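Local coordinates for Tol-Pal system protein TolB (Acinetobacter baumannii, PDB 7MX5) that probably takes part, as the periplasmic component of the Tol-Pal system, in outer membrane invagination during cell division and in keeping the outer membrane intact, at residues A[15-26]-A[68-76]. Sequence-based numbering, arbitrary orientation.
Sequences PKIAIVPFNNDN and IPYVVTGQI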
loop_
_atom_site.group_PDB
_atom_site.type_symbol
_atom_site.label_atom_id
_atom_site.label_comp_id
_atom_site.label_asym_id
_atom_site.label_seq_id
_atom_site.Cartn_x
_atom_site.Cartn_y
_atom_site.Cartn_z
ATOM N N PRO A 15 3.564 -11.842 19.996
ATOM C CA PRO A 15 2.988 -11.444 21.285
ATOM C C PRO A 15 1.496 -11.178 21.153
ATOM O O PRO A 15 1.009 -10.737 20.110
ATOM C CB PRO A 15 3.754 -10.168 21.654
ATOM C CG PRO A 15 4.944 -10.128 20.774
ATOM C CD PRO A 15 4.705 -11.003 19.590
ATOM N N LYS A 16 0.768 -11.465 22.226
ATOM C CA LYS A 16 -0.675 -11.291 22.260
ATOM C C LYS A 16 -1.032 -9.987 22.961
ATOM O O LYS A 16 -0.362 -9.563 23.904
ATOM C CB LYS A 16 -1.348 -12.471 22.964
ATOM C CG LYS A 16 -0.738 -13.821 22.613
ATOM C CD LYS A 16 -1.335 -14.940 23.450
ATOM C CE LYS A 16 -1.106 -16.299 22.805
ATOM N NZ LYS A 16 -0.048 -16.255 21.757
ATOM N N ILE A 17 -2.092 -9.345 22.482
ATOM C CA ILE A 17 -2.550 -8.068 23.016
ATOM C C ILE A 17 -4.000 -8.233 23.442
ATOM O O ILE A 17 -4.895 -8.346 22.595
ATOM C CB ILE A 17 -2.407 -6.930 21.996
ATOM C CG1 ILE A 17 -0.980 -6.874 21.451
ATOM C CG2 ILE A 17 -2.790 -5.601 22.627
ATOM C CD1 ILE A 17 -0.830 -5.967 20.254
ATOM N N ALA A 18 -4.235 -8.248 24.751
ATOM C CA ALA A 18 -5.595 -8.267 25.268
ATOM C C ALA A 18 -6.210 -6.881 25.127
ATOM O O ALA A 18 -5.573 -5.874 25.449
ATOM C CB ALA A 18 -5.610 -8.711 26.730
ATOM N N ILE A 19 -7.443 -6.828 24.635
ATOM C CA ILE A 19 -8.171 -5.576 24.484
ATOM C C ILE A 19 -9.500 -5.726 25.215
ATOM O O ILE A 19 -10.395 -6.444 24.753
ATOM C CB ILE A 19 -8.376 -5.190 23.008
ATOM C CG1 ILE A 19 -9.336 -4.007 22.882
ATOM C CG2 ILE A 19 -8.830 -6.388 22.169
ATOM C CD1 ILE A 19 -9.669 -3.659 21.451
ATOM N N VAL A 20 -9.617 -5.079 26.366
ATOM C CA VAL A 20 -10.861 -5.155 27.139
ATOM C C VAL A 20 -11.946 -4.369 26.410
ATOM O O VAL A 20 -11.694 -3.229 25.980
ATOM C CB VAL A 20 -10.645 -4.612 28.551
ATOM C CG1 VAL A 20 -11.970 -4.521 29.296
ATOM C CG2 VAL A 20 -9.655 -5.481 29.311
ATOM N N PRO A 21 -13.144 -4.937 26.215
ATOM C CA PRO A 21 -14.247 -4.161 25.629
ATOM C C PRO A 21 -14.462 -2.840 26.345
ATOM O O PRO A 21 -14.669 -2.812 27.563
ATOM C CB PRO A 21 -15.459 -5.086 25.792
ATOM C CG PRO A 21 -14.897 -6.461 25.895
ATOM C CD PRO A 21 -13.458 -6.372 26.326
ATOM N N PHE A 22 -14.398 -1.739 25.600
ATOM C CA PHE A 22 -14.559 -0.424 26.203
ATOM C C PHE A 22 -15.983 -0.262 26.717
ATOM O O PHE A 22 -16.947 -0.633 26.042
ATOM C CB PHE A 22 -14.244 0.684 25.192
ATOM C CG PHE A 22 -12.946 0.497 24.441
ATOM C CD1 PHE A 22 -11.917 -0.279 24.954
ATOM C CD2 PHE A 22 -12.756 1.118 23.217
ATOM C CE1 PHE A 22 -10.733 -0.438 24.257
ATOM C CE2 PHE A 22 -11.575 0.965 22.517
ATOM C CZ PHE A 22 -10.562 0.185 23.037
ATOM N N ASN A 23 -16.116 0.282 27.923
ATOM C CA ASN A 23 -17.442 0.528 28.469
ATOM C C ASN A 23 -18.154 1.587 27.637
ATOM O O ASN A 23 -17.557 2.593 27.240
ATOM C CB ASN A 23 -17.351 0.965 29.931
ATOM C CG ASN A 23 -16.322 2.051 30.153
ATOM O OD1 ASN A 23 -16.529 3.203 29.773
ATOM N ND2 ASN A 23 -15.204 1.691 30.774
ATOM N N ASN A 24 -19.438 1.344 27.361
ATOM C CA ASN A 24 -20.231 2.198 26.475
ATOM C C ASN A 24 -19.565 2.322 25.106
ATOM O O ASN A 24 -19.398 3.416 24.561
ATOM C CB ASN A 24 -20.472 3.574 27.103
ATOM C CG ASN A 24 -21.601 4.332 26.433
ATOM O OD1 ASN A 24 -22.515 3.734 25.866
ATOM N ND2 ASN A 24 -21.542 5.657 26.496
ATOM N N ASP A 25 -19.176 1.178 24.549
ATOM C CA ASP A 25 -18.449 1.161 23.290
ATOM C C ASP A 25 -19.352 1.563 22.129
ATOM O O ASP A 25 -20.557 1.296 22.122
ATOM C CB ASP A 25 -17.853 -0.223 23.034
ATOM C CG ASP A 25 -16.968 -0.258 21.805
ATOM O OD1 ASP A 25 -15.926 0.431 21.799
ATOM O OD2 ASP A 25 -17.310 -0.981 20.847
ATOM N N ASN A 26 -18.746 2.211 21.137
ATOM C CA ASN A 26 -19.436 2.682 19.944
ATOM C C ASN A 26 -19.311 1.720 18.771
ATOM O O ASN A 26 -19.785 2.036 17.675
ATOM C CB ASN A 26 -18.885 4.053 19.537
ATOM C CG ASN A 26 -19.955 4.984 19.014
ATOM O OD1 ASN A 26 -21.149 4.707 19.129
ATOM N ND2 ASN A 26 -19.533 6.098 18.428
ATOM N N ILE A 68 -0.126 -12.950 29.102
ATOM C CA ILE A 68 -0.519 -11.783 28.319
ATOM C C ILE A 68 0.455 -10.653 28.635
ATOM O O ILE A 68 0.550 -10.244 29.803
ATOM C CB ILE A 68 -1.964 -11.362 28.618
ATOM C CG1 ILE A 68 -2.894 -12.578 28.579
ATOM C CG2 ILE A 68 -2.420 -10.294 27.635
ATOM C CD1 ILE A 68 -3.219 -13.059 27.181
ATOM N N PRO A 69 1.188 -10.128 27.652
ATOM C CA PRO A 69 2.146 -9.054 27.939
ATOM C C PRO A 69 1.572 -7.654 27.772
ATOM O O PRO A 69 2.069 -6.707 28.389
ATOM C CB PRO A 69 3.271 -9.315 26.930
ATOM C CG PRO A 69 2.614 -10.053 25.794
ATOM C CD PRO A 69 1.311 -10.638 26.276
ATOM N N TYR A 70 0.537 -7.499 26.947
ATOM C CA TYR A 70 0.002 -6.183 26.620
ATOM C C TYR A 70 -1.513 -6.187 26.758
ATOM O O TYR A 70 -2.184 -7.100 26.265
ATOM C CB TYR A 70 0.407 -5.765 25.202
ATOM C CG TYR A 70 1.899 -5.825 24.963
ATOM C CD1 TYR A 70 2.769 -5.013 25.680
ATOM C CD2 TYR A 70 2.439 -6.699 24.029
ATOM C CE1 TYR A 70 4.134 -5.065 25.470
ATOM C CE2 TYR A 70 3.804 -6.760 23.812
ATOM C CZ TYR A 70 4.646 -5.940 24.534
ATOM O OH TYR A 70 6.005 -5.996 24.321
ATOM N N VAL A 71 -2.044 -5.165 27.428
ATOM C CA VAL A 71 -3.477 -5.015 27.652
ATOM C C VAL A 71 -3.891 -3.612 27.233
ATOM O O VAL A 71 -3.207 -2.632 27.550
ATOM C CB VAL A 71 -3.856 -5.273 29.127
ATOM C CG1 VAL A 71 -5.368 -5.232 29.304
ATOM C CG2 VAL A 71 -3.292 -6.604 29.600
ATOM N N VAL A 72 -5.012 -3.516 26.522
ATOM C CA VAL A 72 -5.540 -2.249 26.029
ATOM C C VAL A 72 -6.896 -2.006 26.677
ATOM O O VAL A 72 -7.760 -2.892 26.672
ATOM C CB VAL A 72 -5.662 -2.243 24.494
ATOM C CG1 VAL A 72 -6.308 -0.951 24.014
ATOM C CG2 VAL A 72 -4.299 -2.433 23.852
ATOM N N THR A 73 -7.081 -0.811 27.231
ATOM C CA THR A 73 -8.338 -0.409 27.841
ATOM C C THR A 73 -8.828 0.879 27.192
ATOM O O THR A 73 -8.062 1.605 26.553
ATOM C CB THR A 73 -8.186 -0.210 29.354
ATOM O OG1 THR A 73 -6.962 0.484 29.625
ATOM C CG2 THR A 73 -8.160 -1.555 30.061
ATOM N N GLY A 74 -10.119 1.159 27.358
ATOM C CA GLY A 74 -10.696 2.328 26.725
ATOM C C GLY A 74 -12.010 2.742 27.344
ATOM O O GLY A 74 -12.700 1.947 27.989
ATOM N N GLN A 75 -12.350 4.011 27.129
ATOM C CA GLN A 75 -13.593 4.602 27.608
ATOM C C GLN A 75 -14.127 5.534 26.533
ATOM O O GLN A 75 -13.387 6.379 26.021
ATOM C CB GLN A 75 -13.377 5.371 28.917
ATOM C CG GLN A 75 -14.659 5.741 29.644
ATOM C CD GLN A 75 -14.603 5.425 31.125
ATOM O OE1 GLN A 75 -14.594 4.261 31.524
ATOM N NE2 GLN A 75 -14.575 6.464 31.951
ATOM N N ILE A 76 -15.404 5.383 26.191
ATOM C CA ILE A 76 -16.040 6.171 25.141
ATOM C C ILE A 76 -17.097 7.065 25.775
ATOM O O ILE A 76 -17.974 6.584 26.504
ATOM C CB ILE A 76 -16.651 5.274 24.052
ATOM C CG1 ILE A 76 -15.574 4.858 23.049
ATOM C CG2 ILE A 76 -17.787 5.990 23.333
ATOM C CD1 ILE A 76 -15.976 3.708 22.159
#
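Ala18 is held through both its own N and its own O: the N donates to Tyr70 O at 2.8 Å, and the O accepts from Val72 N at 2.7 Å. Two residues on, Val20 N donates to Val72 O at 2.9 Å, with a C=O...N angle of 173°. Ala18 thus bonds to the two residues flanking its partner Val71, the mark of parallel pairing; in an antiparallel pair both bonds would go to one residue. Further along, Asn23 ND2 donates to Gln75 OE1 at 2.7 Å, but the bond is bent, and Asn23 OD1 lies 2.8 Å from the same OE1, acceptor against acceptor, which leaves the amide orientations doubtful.

Strands 16-19 and 70-76 are two of the three parallel strands in the mixed sheet of the TolB amino-terminal domain. The chain runs from 16-19 through helix 29-37 to strand 43-45, on the other edge of 16-19, then through helix 60-65 to 70-76.

Phe22, with CG anti to its carbonyl carbon (chi1 -49°), lays one ring face over Gly74, whose CA sits 3.7 Å from the ring centroid in a CH-pi contact; the ring edge meets Val72 CG1 and Ile76 CD1. That CD1 also lies close to Asp25 OD1 and Asn26 N, and Ile76 CG2 to Asn24 O; the Asp25 carboxylate is bonded to Gly27 N. Ile17 CG2 packs on Val72 CG2 at 3.7 Å on the sheet face covered by helix 29-37, while on the reverse face Ala18 CB touches Ile68 CG2, also at 3.7 Å, beneath Trp63 of helix 60-65.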